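Local coordinates for protein Bug27 (Bordetella pertussis, PDB 2QPQ), which probably binds a small solute in the periplasm by closing two alpha/beta domains around it, as a Bug-family receptor with the Venus flytrap architecture, at residues S104-P109 against I177-V182; E119-A124 against V151-H156; V131-C136 against T155-V160. One frame throughout, in Å; residues are numbered along the deposited sequence.

Contact 1: S104-P109 against I177-V182; sequences SVFVVP and IGLAVV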
loop_
_atom_site.group_PDB
_atom_site.type_symbol
_atom_site.label_atom_id
_atom_site.label_comp_id
_atom_site.label_asym_id
_atom_site.label_seq_id
_atom_site.Cartn_x
_atom_site.Cartn_y
_atom_site.Cartn_z
ATOM N N SER A 104 6.244 -2.517 -3.832
ATOM C CA SER A 104 6.872 -1.337 -4.439
ATOM C C SER A 104 8.054 -1.710 -5.320
ATOM O O SER A 104 8.609 -2.810 -5.226
ATOM C CB SER A 104 7.274 -0.295 -3.387
ATOM O OG SER A 104 6.116 0.109 -2.650
ATOM N N VAL A 105 8.429 -0.779 -6.187
ATOM C CA VAL A 105 9.549 -0.992 -7.070
ATOM C C VAL A 105 10.423 0.238 -7.114
ATOM O O VAL A 105 9.918 1.364 -7.134
ATOM C CB VAL A 105 9.051 -1.411 -8.466
ATOM C CG1 VAL A 105 8.140 -0.311 -9.043
ATOM C CG2 VAL A 105 10.227 -1.814 -9.372
ATOM N N PHE A 106 11.739 0.016 -7.039
ATOM C CA PHE A 106 12.713 1.069 -7.270
ATOM C C PHE A 106 12.916 1.193 -8.777
ATOM O O PHE A 106 13.421 0.267 -9.393
ATOM C CB PHE A 106 14.036 0.728 -6.582
ATOM C CG PHE A 106 13.997 0.859 -5.082
ATOM C CD1 PHE A 106 13.214 0.006 -4.327
ATOM C CD2 PHE A 106 14.733 1.851 -4.436
ATOM C CE1 PHE A 106 13.162 0.107 -2.939
ATOM C CE2 PHE A 106 14.716 1.958 -3.050
ATOM C CZ PHE A 106 13.924 1.083 -2.294
ATOM N N VAL A 107 12.485 2.315 -9.353
ATOM C CA VAL A 107 12.579 2.547 -10.804
ATOM C C VAL A 107 13.473 3.757 -11.132
ATOM O O VAL A 107 13.564 4.764 -10.377
ATOM C CB VAL A 107 11.168 2.655 -11.502
ATOM C CG1 VAL A 107 10.404 1.362 -11.335
ATOM C CG2 VAL A 107 10.292 3.815 -10.904
ATOM N N VAL A 108 14.143 3.626 -12.264
ATOM C CA VAL A 108 15.040 4.657 -12.783
ATOM C C VAL A 108 14.680 4.896 -14.263
ATOM O O VAL A 108 14.071 4.032 -14.900
ATOM C CB VAL A 108 16.584 4.293 -12.592
ATOM C CG1 VAL A 108 16.954 4.182 -11.125
ATOM C CG2 VAL A 108 17.023 2.996 -13.403
ATOM N N PRO A 109 15.009 6.087 -14.792
ATOM C CA PRO A 109 14.762 6.383 -16.193
ATOM C C PRO A 109 15.498 5.402 -17.097
ATOM O O PRO A 109 16.567 4.881 -16.724
ATOM C CB PRO A 109 15.409 7.763 -16.373
ATOM C CG PRO A 109 15.565 8.323 -15.056
ATOM C CD PRO A 109 15.652 7.211 -14.098
ATOM N N ILE A 177 13.871 13.471 -11.979
ATOM C CA ILE A 177 14.433 12.847 -10.793
ATOM C C ILE A 177 15.043 11.497 -11.258
ATOM O O ILE A 177 14.530 10.860 -12.199
ATOM C CB ILE A 177 13.373 12.694 -9.618
ATOM C CG1 ILE A 177 14.082 12.498 -8.280
ATOM C CG2 ILE A 177 12.327 11.562 -9.934
ATOM C CD1 ILE A 177 13.218 12.789 -7.016
ATOM N N GLY A 178 16.131 11.093 -10.613
ATOM C CA GLY A 178 16.879 9.904 -11.042
ATOM C C GLY A 178 16.345 8.565 -10.561
ATOM O O GLY A 178 16.780 7.488 -11.036
ATOM N N LEU A 179 15.395 8.617 -9.635
ATOM C CA LEU A 179 14.964 7.427 -8.979
ATOM C C LEU A 179 13.634 7.697 -8.267
ATOM O O LEU A 179 13.395 8.804 -7.759
ATOM C CB LEU A 179 16.048 7.002 -7.965
ATOM C CG LEU A 179 15.686 5.929 -6.926
ATOM C CD1 LEU A 179 15.484 4.512 -7.533
ATOM C CD2 LEU A 179 16.717 5.908 -5.863
ATOM N N ALA A 180 12.780 6.683 -8.238
ATOM C CA ALA A 180 11.589 6.742 -7.399
ATOM C C ALA A 180 11.203 5.365 -6.898
ATOM O O ALA A 180 11.490 4.325 -7.512
ATOM C CB ALA A 180 10.368 7.382 -8.184
ATOM N N VAL A 181 10.478 5.383 -5.796
ATOM C CA VAL A 181 9.829 4.192 -5.299
ATOM C C VAL A 181 8.321 4.353 -5.455
ATOM O O VAL A 181 7.715 5.264 -4.891
ATOM C CB VAL A 181 10.215 3.966 -3.861
ATOM C CG1 VAL A 181 9.560 2.681 -3.338
ATOM C CG2 VAL A 181 11.761 3.924 -3.810
ATOM N N VAL A 182 7.720 3.474 -6.262
ATOM C CA VAL A 182 6.299 3.579 -6.519
ATOM C C VAL A 182 5.714 2.162 -6.452
ATOM O O VAL A 182 6.448 1.182 -6.326
ATOM C CB VAL A 182 5.989 4.316 -7.881
ATOM C CG1 VAL A 182 6.586 5.751 -7.873
ATOM C CG2 VAL A 182 6.542 3.541 -9.069
#
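V105 and V182 form a hydrogen-bonded antiparallel pair, and V107 with A180 forms the next one along, so four backbone bonds tie strand 104-109 to strand 180-182. V105 N gives its hydrogen to V182 O at 2.8 Å, and V107 N reaches A180 O at 2.9 Å, nearly straight at 172°. Between them F106 and V181 make a non-hydrogen-bonded pair, where the CA atoms come closer and the side chains can lie side by side. From CB of V181, which sits near the V105 carbonyl, the side chain forks. CG1, anti to the backbone N (chi1 -178°), runs to S104 CB at 3.8 Å. CG2 goes the other way, over the F106 ring: it stands 3.7 Å from the ring centroid and only 14° off the normal, a CH-pi contact. L179 CD1 meets the same ring at its edge, 4.2 Å from F106 CD2. On the other face of the sheet V182 CG2 is shared by V105 CG1 and V107 CG2; A187 of helix 184-192 packs on all three valines and I191 on V107. Beta-branched valines suit extended strands covered on both faces. Strand 196-201 flanks 104-109 on its other edge. Apart from S104, whose hydroxyl is bound by Q142, the side chains are apolar: backbone bonds set the register, and buried hydrocarbon packs on the two faces.

Contact 2: E119-A124 against V151-H156; sequences ELMAAA and VSAKTH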
loop_
_atom_site.group_PDB
_atom_site.type_symbol
_atom_site.label_atom_id
_atom_site.label_comp_id
_atom_site.label_asym_id
_atom_site.label_seq_id
_atom_site.Cartn_x
_atom_site.Cartn_y
_atom_site.Cartn_z
ATOM N N GLU A 119 24.555 -0.758 -7.289
ATOM C CA GLU A 119 25.131 0.490 -7.778
ATOM C C GLU A 119 24.497 1.708 -7.115
ATOM O O GLU A 119 25.188 2.680 -6.797
ATOM C CB GLU A 119 24.999 0.567 -9.310
ATOM C CG GLU A 119 26.028 -0.340 -10.035
ATOM C CD GLU A 119 25.827 -0.443 -11.534
ATOM O OE1 GLU A 119 25.103 0.394 -12.120
ATOM O OE2 GLU A 119 26.432 -1.362 -12.151
ATOM N N LEU A 120 23.185 1.654 -6.920
ATOM C CA LEU A 120 22.461 2.753 -6.259
ATOM C C LEU A 120 22.940 2.900 -4.810
ATOM O O LEU A 120 23.266 4.002 -4.349
ATOM C CB LEU A 120 20.937 2.473 -6.291
ATOM C CG LEU A 120 20.062 3.427 -5.464
ATOM C CD1 LEU A 120 20.054 4.772 -6.171
ATOM C CD2 LEU A 120 18.634 2.906 -5.253
ATOM N N MET A 121 22.972 1.774 -4.099
ATOM C CA MET A 121 23.386 1.751 -2.698
ATOM C C MET A 121 24.840 2.221 -2.498
ATOM O O MET A 121 25.113 2.975 -1.578
ATOM C CB MET A 121 23.136 0.384 -2.068
ATOM C CG MET A 121 21.662 0.012 -1.938
ATOM S SD MET A 121 21.406 -1.604 -1.186
ATOM C CE MET A 121 22.198 -2.725 -2.344
ATOM N N ALA A 122 25.750 1.781 -3.369
ATOM C CA ALA A 122 27.128 2.303 -3.429
ATOM C C ALA A 122 27.117 3.828 -3.593
ATOM O O ALA A 122 27.779 4.523 -2.837
ATOM C CB ALA A 122 27.918 1.632 -4.592
ATOM N N ALA A 123 26.327 4.341 -4.553
ATOM C CA ALA A 123 26.252 5.778 -4.826
ATOM C C ALA A 123 25.785 6.560 -3.604
ATOM O O ALA A 123 26.208 7.693 -3.371
ATOM C CB ALA A 123 25.310 6.039 -6.009
ATOM N N ALA A 124 24.919 5.941 -2.812
ATOM C CA ALA A 124 24.317 6.604 -1.655
ATOM C C ALA A 124 24.920 6.222 -0.302
ATOM O O ALA A 124 24.410 6.646 0.735
ATOM C CB ALA A 124 22.767 6.384 -1.653
ATOM N N VAL A 151 18.049 2.702 6.285
ATOM C CA VAL A 151 18.323 2.185 7.633
ATOM C C VAL A 151 19.011 0.805 7.537
ATOM O O VAL A 151 20.002 0.566 8.219
ATOM C CB VAL A 151 17.014 2.151 8.497
ATOM C CG1 VAL A 151 17.196 1.384 9.803
ATOM C CG2 VAL A 151 16.527 3.577 8.808
ATOM N N SER A 152 18.519 -0.069 6.653
ATOM C CA SER A 152 19.011 -1.450 6.560
ATOM C C SER A 152 20.328 -1.570 5.820
ATOM O O SER A 152 21.175 -2.413 6.153
ATOM C CB SER A 152 17.952 -2.342 5.885
ATOM O OG SER A 152 16.705 -2.294 6.588
ATOM N N ALA A 153 20.517 -0.748 4.799
ATOM C CA ALA A 153 21.717 -0.820 3.970
ATOM C C ALA A 153 22.739 0.237 4.399
ATOM O O ALA A 153 23.824 0.353 3.801
ATOM C CB ALA A 153 21.354 -0.639 2.547
ATOM N N LYS A 154 22.359 1.014 5.414
ATOM C CA LYS A 154 23.109 2.190 5.893
ATOM C C LYS A 154 23.458 3.175 4.770
ATOM O O LYS A 154 24.611 3.543 4.568
ATOM C CB LYS A 154 24.341 1.762 6.706
ATOM C CG LYS A 154 23.960 0.912 7.926
ATOM C CD LYS A 154 25.197 0.373 8.677
ATOM C CE LYS A 154 25.966 -0.715 7.861
ATOM N NZ LYS A 154 26.628 -1.771 8.745
ATOM N N THR A 155 22.431 3.614 4.039
ATOM C CA THR A 155 22.640 4.540 2.951
ATOM C C THR A 155 21.980 5.886 3.291
ATOM O O THR A 155 21.287 6.018 4.332
ATOM C CB THR A 155 22.160 3.986 1.564
ATOM O OG1 THR A 155 20.777 3.583 1.617
ATOM C CG2 THR A 155 23.026 2.778 1.120
ATOM N N HIS A 156 22.203 6.866 2.410
ATOM C CA HIS A 156 21.756 8.232 2.677
ATOM C C HIS A 156 20.960 8.873 1.527
ATOM O O HIS A 156 21.182 10.031 1.166
ATOM C CB HIS A 156 22.954 9.070 3.096
ATOM C CG HIS A 156 23.619 8.542 4.324
ATOM N ND1 HIS A 156 24.727 7.729 4.270
ATOM C CD2 HIS A 156 23.283 8.635 5.633
ATOM C CE1 HIS A 156 25.064 7.363 5.496
ATOM N NE2 HIS A 156 24.203 7.902 6.339
#
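A124, the first residue beyond helix 117-123 to leave helical geometry, turns its carbonyl toward the extended segment after helix 141-153, and H156 N binds A124 O at 2.8 Å. The bond is bent, 143° at the hydrogen, and the donor stands 25° out of the carbonyl plane. A124 CB points at the other segment, its small methyl packing 4.1 Å from T155 CB and lying near H156 N. T155 lays its methyl against the helix end: CG2 is 3.4 Å from M121 O and 4.0 Å from M121 CB, a position it gains because OG1 is tucked in against the main chain (chi1 55°), where N150 binds it. Two helices of the alpha/beta domain thus meet at their C-terminal ends, where K154, with positive phi, lets the chain leave helix 141-153 for the strand beginning at V158. Further out the sulfur of M121 touches the other helix, SD lying 3.9 Å from A153 CB. A long, flexible thioether suits the partly exposed edge, reaching the small methyl of A153. The H156 ring has A124 O near its plane, at the edge, while its ND1 is hydrogen-bonded to the carbonyl of K125.

Contact 3: V131-C136 against T155-V160; sequences VTYGSC and THMVHV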
loop_
_atom_site.group_PDB
_atom_site.type_symbol
_atom_site.label_atom_id
_atom_site.label_comp_id
_atom_site.label_asym_id
_atom_site.label_seq_id
_atom_site.Cartn_x
_atom_site.Cartn_y
_atom_site.Cartn_z
ATOM N N VAL A 131 21.830 11.633 -3.684
ATOM C CA VAL A 131 20.951 10.665 -4.360
ATOM C C VAL A 131 19.536 10.833 -3.783
ATOM O O VAL A 131 19.289 10.513 -2.615
ATOM C CB VAL A 131 21.476 9.228 -4.170
ATOM C CG1 VAL A 131 20.649 8.180 -4.978
ATOM C CG2 VAL A 131 22.955 9.153 -4.560
ATOM N N THR A 132 18.626 11.373 -4.598
ATOM C CA THR A 132 17.254 11.625 -4.177
ATOM C C THR A 132 16.421 10.508 -4.756
ATOM O O THR A 132 16.778 9.930 -5.777
ATOM C CB THR A 132 16.770 12.974 -4.735
ATOM O OG1 THR A 132 17.053 13.016 -6.151
ATOM C CG2 THR A 132 17.522 14.122 -4.055
ATOM N N TYR A 133 15.325 10.181 -4.086
ATOM C CA TYR A 133 14.353 9.257 -4.632
ATOM C C TYR A 133 12.983 9.847 -4.463
ATOM O O TYR A 133 12.641 10.321 -3.375
ATOM C CB TYR A 133 14.448 7.899 -3.931
ATOM C CG TYR A 133 14.017 7.823 -2.461
ATOM C CD1 TYR A 133 12.741 7.379 -2.123
ATOM C CD2 TYR A 133 14.887 8.141 -1.431
ATOM C CE1 TYR A 133 12.321 7.301 -0.806
ATOM C CE2 TYR A 133 14.477 8.061 -0.069
ATOM C CZ TYR A 133 13.198 7.622 0.208
ATOM O OH TYR A 133 12.763 7.480 1.479
ATOM N N GLY A 134 12.194 9.814 -5.520
ATOM C CA GLY A 134 10.778 10.192 -5.396
ATOM C C GLY A 134 9.972 9.094 -4.703
ATOM O O GLY A 134 10.402 7.941 -4.658
ATOM N N SER A 135 8.838 9.453 -4.097
ATOM C CA SER A 135 7.873 8.456 -3.645
ATOM C C SER A 135 6.474 8.938 -3.953
ATOM O O SER A 135 6.309 10.059 -4.376
ATOM C CB SER A 135 7.999 8.178 -2.135
ATOM O OG SER A 135 7.333 9.191 -1.407
ATOM N N CYS A 136 5.488 8.086 -3.668
ATOM C CA CYS A 136 4.064 8.348 -3.840
ATOM C C CYS A 136 3.511 9.286 -2.729
ATOM O O CYS A 136 2.349 9.661 -2.768
ATOM C CB CYS A 136 3.309 6.971 -3.875
ATOM S SG CYS A 136 3.900 6.052 -5.344
ATOM N N THR A 155 22.431 3.614 4.039
ATOM C CA THR A 155 22.640 4.540 2.951
ATOM C C THR A 155 21.980 5.886 3.291
ATOM O O THR A 155 21.287 6.018 4.332
ATOM C CB THR A 155 22.160 3.986 1.564
ATOM O OG1 THR A 155 20.777 3.583 1.617
ATOM C CG2 THR A 155 23.026 2.778 1.120
ATOM N N HIS A 156 22.203 6.866 2.410
ATOM C CA HIS A 156 21.756 8.232 2.677
ATOM C C HIS A 156 20.960 8.873 1.527
ATOM O O HIS A 156 21.182 10.031 1.166
ATOM C CB HIS A 156 22.954 9.070 3.096
ATOM C CG HIS A 156 23.619 8.542 4.324
ATOM N ND1 HIS A 156 24.727 7.729 4.270
ATOM C CD2 HIS A 156 23.283 8.635 5.633
ATOM C CE1 HIS A 156 25.064 7.363 5.496
ATOM N NE2 HIS A 156 24.203 7.902 6.339
ATOM N N MET A 157 20.036 8.102 0.950
ATOM C CA MET A 157 19.176 8.619 -0.111
ATOM C C MET A 157 18.240 9.648 0.501
ATOM O O MET A 157 17.785 9.461 1.632
ATOM C CB MET A 157 18.320 7.520 -0.736
ATOM C CG MET A 157 19.120 6.385 -1.360
ATOM S SD MET A 157 17.973 5.165 -2.034
ATOM C CE MET A 157 16.980 4.730 -0.613
ATOM N N VAL A 158 17.936 10.690 -0.273
ATOM C CA VAL A 158 17.106 11.794 0.188
ATOM C C VAL A 158 15.710 11.702 -0.432
ATOM O O VAL A 158 15.566 11.714 -1.653
ATOM C CB VAL A 158 17.738 13.155 -0.171
ATOM C CG1 VAL A 158 16.726 14.339 0.123
ATOM C CG2 VAL A 158 19.055 13.329 0.582
ATOM N N HIS A 159 14.695 11.643 0.424
ATOM C CA HIS A 159 13.313 11.444 -0.040
ATOM C C HIS A 159 12.734 12.730 -0.600
ATOM O O HIS A 159 12.806 13.815 0.029
ATOM C CB HIS A 159 12.468 10.916 1.121
ATOM C CG HIS A 159 10.992 10.942 0.885
ATOM N ND1 HIS A 159 10.377 10.307 -0.175
ATOM C CD2 HIS A 159 9.997 11.509 1.608
ATOM C CE1 HIS A 159 9.064 10.479 -0.091
ATOM N NE2 HIS A 159 8.814 11.205 0.981
ATOM N N VAL A 160 12.157 12.617 -1.790
ATOM C CA VAL A 160 11.445 13.737 -2.367
ATOM C C VAL A 160 10.002 13.244 -2.612
ATOM O O VAL A 160 9.774 12.320 -3.424
ATOM C CB VAL A 160 12.131 14.224 -3.690
ATOM C CG1 VAL A 160 11.268 15.320 -4.364
ATOM C CG2 VAL A 160 13.631 14.707 -3.457
HETATM O O HOH W 1 22.548 10.523 -0.994
#
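V131 O receives V158 N at 2.7 Å, the shortest backbone bond between these segments, and opens the parallel ladder of a beta-alpha-beta unit: strand 132-135, helix 141-153, strand 158-161. The ladder continues as Y133 N to V158 O and V160 N to Y133 O (2.8 Å), and ends with the longer S135 N to V160 O. Y133 sends its ring to the face where helix 141-153 packs. Its CG stands over the main chain, flanked by N and C (chi1 68°), which lays the ring across the neighbouring strand. H159 CA then sits over one face, 3.9 Å from the centroid and 23° off the normal, toward the rim. The M157 and Y133 side chains cross at about a right angle, with M157 CB 3.6 Å from Y133 CD2 and the M157 sulfur 5.1 Å from the ring centroid, an oblique Met-aromatic contact. A tyrosine suits the place: its flat ring packs against H159 CA and M157, while OH reaches the helix, where E147 and the carbonyl of H143 bind it. On the other face T132 CB and V160 CG2 meet at 3.8 Å, and G134 CA makes a CA-H...O contact with V160 O. Beyond S135, C136 is joined to C165 by a disulfide. At the other end one water bridges the segments, accepting from V131 N at 3.0 Å and donating to H156 O at 2.6 Å.

How the contacts relate
Strand 132-135 lies in the sheet between strands 180-183 and 158-161, so contacts 1 and 3, centres 9 Å apart, share one sheet. G134 makes the seam: its N is 2.7 Å from L179 O and its O 2.8 Å from V181 N, both probable hydrogen bonds. Contact 2 lies at the end of this sheet, 11 Å from contact 3 and 14 Å from contact 1 between centres. L120 ties the three, its CD1 packing 3.5 Å from L179 CD2 and 3.7 Å from V131 CG1. T155 and H156 belong to both contacts 2 and 3, leading from helix end into strand. Contacts 2 and 3 are nested within the chain loop closed by contact 1.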